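Local coordinates for putative alpha/beta hydrolase fold protein (Candidatus Nitrososphaera gargensis, PDB 5A62) that probably acts as a carboxylesterase of the alpha/beta hydrolase superfamily, cleaving ester bonds, at residues V213-F224 with M238-H248. Sequence-based numbering, arbitrary orientation.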
loop_
_atom_site.group_PDB
_atom_site.type_symbol
_atom_site.label_atom_id
_atom_site.label_comp_id
_atom_site.label_asym_id
_atom_site.label_seq_id
_atom_site.Cartn_x
_atom_site.Cartn_y
_atom_site.Cartn_z
ATOM N N VAL A 213 -21.710 -17.147 -4.923
ATOM C CA VAL A 213 -20.983 -16.036 -5.485
ATOM C C VAL A 213 -21.771 -15.529 -6.676
ATOM O O VAL A 213 -22.059 -16.272 -7.594
ATOM C CB VAL A 213 -19.580 -16.393 -5.911
ATOM C CG1 VAL A 213 -18.868 -15.137 -6.399
ATOM C CG2 VAL A 213 -18.779 -17.003 -4.751
ATOM N N PHE A 214 -22.102 -14.275 -6.661
ATOM C CA PHE A 214 -22.767 -13.611 -7.727
ATOM C C PHE A 214 -21.963 -12.377 -8.135
ATOM O O PHE A 214 -21.314 -11.750 -7.321
ATOM C CB PHE A 214 -24.152 -13.132 -7.328
ATOM C CG PHE A 214 -25.087 -14.203 -6.837
ATOM C CD1 PHE A 214 -25.186 -14.533 -5.496
ATOM C CD2 PHE A 214 -25.956 -14.800 -7.726
ATOM C CE1 PHE A 214 -26.103 -15.490 -5.077
ATOM C CE2 PHE A 214 -26.857 -15.757 -7.300
ATOM C CZ PHE A 214 -26.937 -16.103 -5.998
ATOM N N ALA A 215 -22.016 -12.009 -9.390
ATOM C CA ALA A 215 -21.359 -10.808 -9.890
ATOM C C ALA A 215 -22.233 -10.143 -10.947
ATOM O O ALA A 215 -22.865 -10.792 -11.790
ATOM C CB ALA A 215 -20.009 -11.082 -10.454
ATOM N N ILE A 216 -22.308 -8.842 -10.873
ATOM C CA ILE A 216 -22.913 -7.944 -11.885
ATOM C C ILE A 216 -21.831 -7.021 -12.384
ATOM O O ILE A 216 -21.236 -6.321 -11.562
ATOM C CB ILE A 216 -24.067 -7.154 -11.284
ATOM C CG1 ILE A 216 -25.070 -8.090 -10.582
ATOM C CG2 ILE A 216 -24.730 -6.313 -12.371
ATOM C CD1 ILE A 216 -26.218 -7.432 -9.841
ATOM N N VAL A 217 -21.536 -7.020 -13.691
ATOM C CA VAL A 217 -20.454 -6.239 -14.230
ATOM C C VAL A 217 -20.951 -5.442 -15.418
ATOM O O VAL A 217 -21.708 -5.985 -16.228
ATOM C CB VAL A 217 -19.250 -7.123 -14.586
ATOM C CG1 VAL A 217 -19.521 -8.127 -15.652
ATOM C CG2 VAL A 217 -18.053 -6.293 -15.016
ATOM N N GLY A 218 -20.520 -4.204 -15.526
ATOM C CA GLY A 218 -20.833 -3.369 -16.683
ATOM C C GLY A 218 -19.951 -3.767 -17.847
ATOM O O GLY A 218 -18.746 -3.886 -17.693
ATOM N N SER A 219 -20.542 -3.943 -19.030
ATOM C CA SER A 219 -19.796 -4.426 -20.194
ATOM C C SER A 219 -18.706 -3.449 -20.584
ATOM O O SER A 219 -17.725 -3.890 -21.170
ATOM C CB SER A 219 -20.743 -4.694 -21.365
ATOM O OG SER A 219 -21.222 -3.483 -21.925
ATOM N N ASP A 220 -18.834 -2.181 -20.265
ATOM C CA ASP A 220 -17.810 -1.185 -20.575
ATOM C C ASP A 220 -16.702 -1.041 -19.543
ATOM O O ASP A 220 -15.743 -0.290 -19.761
ATOM C CB ASP A 220 -18.471 0.164 -20.856
ATOM C CG ASP A 220 -19.277 0.146 -22.121
ATOM O OD1 ASP A 220 -18.895 -0.576 -23.086
ATOM O OD2 ASP A 220 -20.291 0.829 -22.151
ATOM N N ASP A 221 -16.784 -1.777 -18.426
ATOM C CA ASP A 221 -15.762 -1.712 -17.386
ATOM C C ASP A 221 -14.685 -2.725 -17.769
ATOM O O ASP A 221 -14.752 -3.900 -17.398
ATOM C CB ASP A 221 -16.392 -2.053 -16.030
ATOM C CG ASP A 221 -15.449 -1.814 -14.882
ATOM O OD1 ASP A 221 -14.194 -1.842 -15.082
ATOM O OD2 ASP A 221 -15.920 -1.518 -13.726
ATOM N N ASP A 222 -13.695 -2.300 -18.542
ATOM C CA ASP A 222 -12.833 -3.267 -19.138
ATOM C C ASP A 222 -12.057 -4.034 -18.055
ATOM O O ASP A 222 -11.820 -5.226 -18.225
ATOM C CB ASP A 222 -11.837 -2.559 -20.080
ATOM C CG ASP A 222 -12.492 -1.997 -21.370
ATOM O OD1 ASP A 222 -13.551 -2.467 -21.811
ATOM O OD2 ASP A 222 -11.924 -1.034 -21.940
ATOM N N VAL A 223 -11.585 -3.360 -17.013
ATOM C CA VAL A 223 -10.804 -4.017 -16.001
ATOM C C VAL A 223 -11.630 -5.081 -15.310
ATOM O O VAL A 223 -11.189 -6.249 -15.177
ATOM C CB VAL A 223 -10.156 -3.078 -14.985
ATOM C CG1 VAL A 223 -9.559 -3.797 -13.794
ATOM C CG2 VAL A 223 -9.081 -2.216 -15.667
ATOM N N PHE A 224 -12.797 -4.704 -14.807
ATOM C CA PHE A 224 -13.598 -5.714 -14.087
ATOM C C PHE A 224 -14.197 -6.742 -14.969
ATOM O O PHE A 224 -14.346 -7.872 -14.556
ATOM C CB PHE A 224 -14.596 -5.052 -13.112
ATOM C CG PHE A 224 -13.889 -4.481 -11.928
ATOM C CD1 PHE A 224 -13.387 -5.313 -10.945
ATOM C CD2 PHE A 224 -13.635 -3.147 -11.840
ATOM C CE1 PHE A 224 -12.709 -4.808 -9.870
ATOM C CE2 PHE A 224 -12.966 -2.621 -10.753
ATOM C CZ PHE A 224 -12.503 -3.464 -9.763
ATOM N N MET A 238 -19.950 -19.692 -9.798
ATOM C CA MET A 238 -20.362 -18.284 -9.691
ATOM C C MET A 238 -21.448 -17.986 -10.704
ATOM O O MET A 238 -21.428 -18.531 -11.815
ATOM C CB MET A 238 -19.146 -17.299 -9.882
ATOM C CG MET A 238 -19.456 -15.782 -9.903
ATOM S SD MET A 238 -18.083 -14.554 -9.956
ATOM C CE MET A 238 -17.590 -14.917 -11.609
ATOM N N GLU A 239 -22.327 -17.107 -10.380
ATOM C CA GLU A 239 -23.289 -16.591 -11.323
ATOM C C GLU A 239 -22.894 -15.185 -11.751
ATOM O O GLU A 239 -22.877 -14.282 -10.937
ATOM C CB GLU A 239 -24.660 -16.622 -10.698
ATOM C CG GLU A 239 -25.147 -18.041 -10.387
ATOM C CD GLU A 239 -25.416 -18.858 -11.659
ATOM O OE1 GLU A 239 -25.737 -18.202 -12.643
ATOM O OE2 GLU A 239 -25.231 -20.107 -11.698
ATOM N N LEU A 240 -22.613 -14.973 -13.040
ATOM C CA LEU A 240 -22.198 -13.710 -13.557
ATOM C C LEU A 240 -23.236 -13.167 -14.474
ATOM O O LEU A 240 -23.728 -13.893 -15.361
ATOM C CB LEU A 240 -20.936 -13.931 -14.345
ATOM C CG LEU A 240 -20.425 -12.803 -15.218
ATOM C CD1 LEU A 240 -20.062 -11.552 -14.444
ATOM C CD2 LEU A 240 -19.221 -13.284 -16.005
ATOM N N ARG A 241 -23.550 -11.899 -14.395
ATOM C CA ARG A 241 -24.473 -11.246 -15.319
ATOM C C ARG A 241 -23.828 -9.984 -15.737
ATOM O O ARG A 241 -23.242 -9.221 -14.943
ATOM C CB ARG A 241 -25.792 -10.954 -14.612
ATOM C CG ARG A 241 -26.494 -12.131 -13.971
ATOM C CD ARG A 241 -27.097 -13.050 -15.032
ATOM N NE ARG A 241 -27.727 -14.184 -14.376
ATOM C CZ ARG A 241 -27.129 -15.303 -14.000
ATOM N NH1 ARG A 241 -25.839 -15.516 -14.256
ATOM N NH2 ARG A 241 -27.825 -16.247 -13.356
ATOM N N VAL A 242 -23.863 -9.698 -17.020
ATOM C CA VAL A 242 -23.292 -8.497 -17.585
ATOM C C VAL A 242 -24.359 -7.480 -17.963
ATOM O O VAL A 242 -25.331 -7.826 -18.651
ATOM C CB VAL A 242 -22.409 -8.820 -18.838
ATOM C CG1 VAL A 242 -21.868 -7.548 -19.474
ATOM C CG2 VAL A 242 -21.301 -9.802 -18.437
ATOM N N LEU A 243 -24.169 -6.239 -17.609
ATOM C CA LEU A 243 -25.028 -5.116 -17.984
ATOM C C LEU A 243 -24.439 -4.491 -19.200
ATOM O O LEU A 243 -23.456 -3.767 -19.146
ATOM C CB LEU A 243 -25.173 -4.086 -16.822
ATOM C CG LEU A 243 -25.867 -4.641 -15.604
ATOM C CD1 LEU A 243 -25.632 -3.681 -14.463
ATOM C CD2 LEU A 243 -27.377 -4.776 -15.873
ATOM N N GLN A 244 -25.139 -4.682 -20.347
ATOM C CA GLN A 244 -24.653 -4.128 -21.600
ATOM C C GLN A 244 -24.771 -2.650 -21.619
ATOM O O GLN A 244 -25.838 -2.094 -21.386
ATOM C CB GLN A 244 -25.444 -4.699 -22.804
ATOM C CG GLN A 244 -25.286 -6.176 -23.004
ATOM C CD GLN A 244 -23.833 -6.648 -23.135
ATOM O OE1 GLN A 244 -23.027 -5.961 -23.689
ATOM N NE2 GLN A 244 -23.551 -7.773 -22.605
ATOM N N GLY A 245 -23.672 -1.994 -21.858
ATOM C CA GLY A 245 -23.606 -0.572 -21.903
ATOM C C GLY A 245 -23.421 0.200 -20.638
ATOM O O GLY A 245 -23.379 1.422 -20.634
ATOM N N SER A 246 -23.226 -0.509 -19.523
ATOM C CA SER A 246 -22.887 0.117 -18.272
ATOM C C SER A 246 -21.381 0.008 -18.016
ATOM O O SER A 246 -20.704 -0.840 -18.595
ATOM C CB SER A 246 -23.613 -0.588 -17.109
ATOM O OG SER A 246 -25.027 -0.402 -17.201
ATOM N N ASP A 247 -20.883 0.882 -17.166
ATOM C CA ASP A 247 -19.460 0.962 -16.844
ATOM C C ASP A 247 -19.267 0.935 -15.322
ATOM O O ASP A 247 -20.132 0.512 -14.540
ATOM C CB ASP A 247 -18.987 2.276 -17.482
ATOM C CG ASP A 247 -17.506 2.313 -17.810
ATOM O OD1 ASP A 247 -16.695 1.619 -17.174
ATOM O OD2 ASP A 247 -17.114 3.136 -18.719
ATOM N N HIS A 248 -18.085 1.320 -14.859
ATOM C CA HIS A 248 -17.697 1.171 -13.484
ATOM C C HIS A 248 -18.667 1.797 -12.509
ATOM O O HIS A 248 -19.021 1.196 -11.473
ATOM C CB HIS A 248 -16.338 1.860 -13.272
ATOM C CG HIS A 248 -15.793 1.751 -11.881
ATOM N ND1 HIS A 248 -15.860 2.792 -10.976
ATOM C CD2 HIS A 248 -15.164 0.740 -11.241
ATOM C CE1 HIS A 248 -15.265 2.443 -9.849
ATOM N NE2 HIS A 248 -14.847 1.199 -9.984
#
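M238, just ahead of strand 239-243, packs its CG against V213 CG1 on the neighbouring parallel strand 212-218. With helix 222-234 the two strands form a beta-alpha-beta unit of the alpha/beta hydrolase fold. Strand 239-243 is the outermost on this side of the sheet in this chain. M238 runs out extended (chi1 175°, chi2 174°), which in the conformer described lays SD 3.7 Å from V213 CG1 and near A215 CB. E239 N donates to V213 O, and E239 O accepts from A215 N. E239 CB touches the F214 ring at CD2, while its OE1 is held end-on by both NH1 and NH2 of R241. L240 turns to the face carrying A215 and V217, which helix 222-234 packs on. Its CD1 touches V217 CG1 at 3.7 Å. R241 N and O continue the ladder to A215 O and V217 N. V242 lies alongside V217, both side chains pointing the same way. L243 is on the other face, under helix 256-272, and its CD1 presses on I216 CG2 at a tight 3.5 Å. L243 O accepts from S219 N and S246 N, which reach it from opposite faces of its plane. Beyond the strands, a type II turn presents G245 N to S219 OG (2.9 Å). S246 O then takes D220 N at 2.8 Å. D247 OD1 accepts from H248 N. H248 NE2 bonds to S99 OG in the probable nucleophile elbow, consistent with a catalytic triad in which D221 would be the acid. In this model the D221 carboxylate makes no hydrogen bond to H248: OD2 meets the ring edge in plane, 3.4 Å from the carbon CD2.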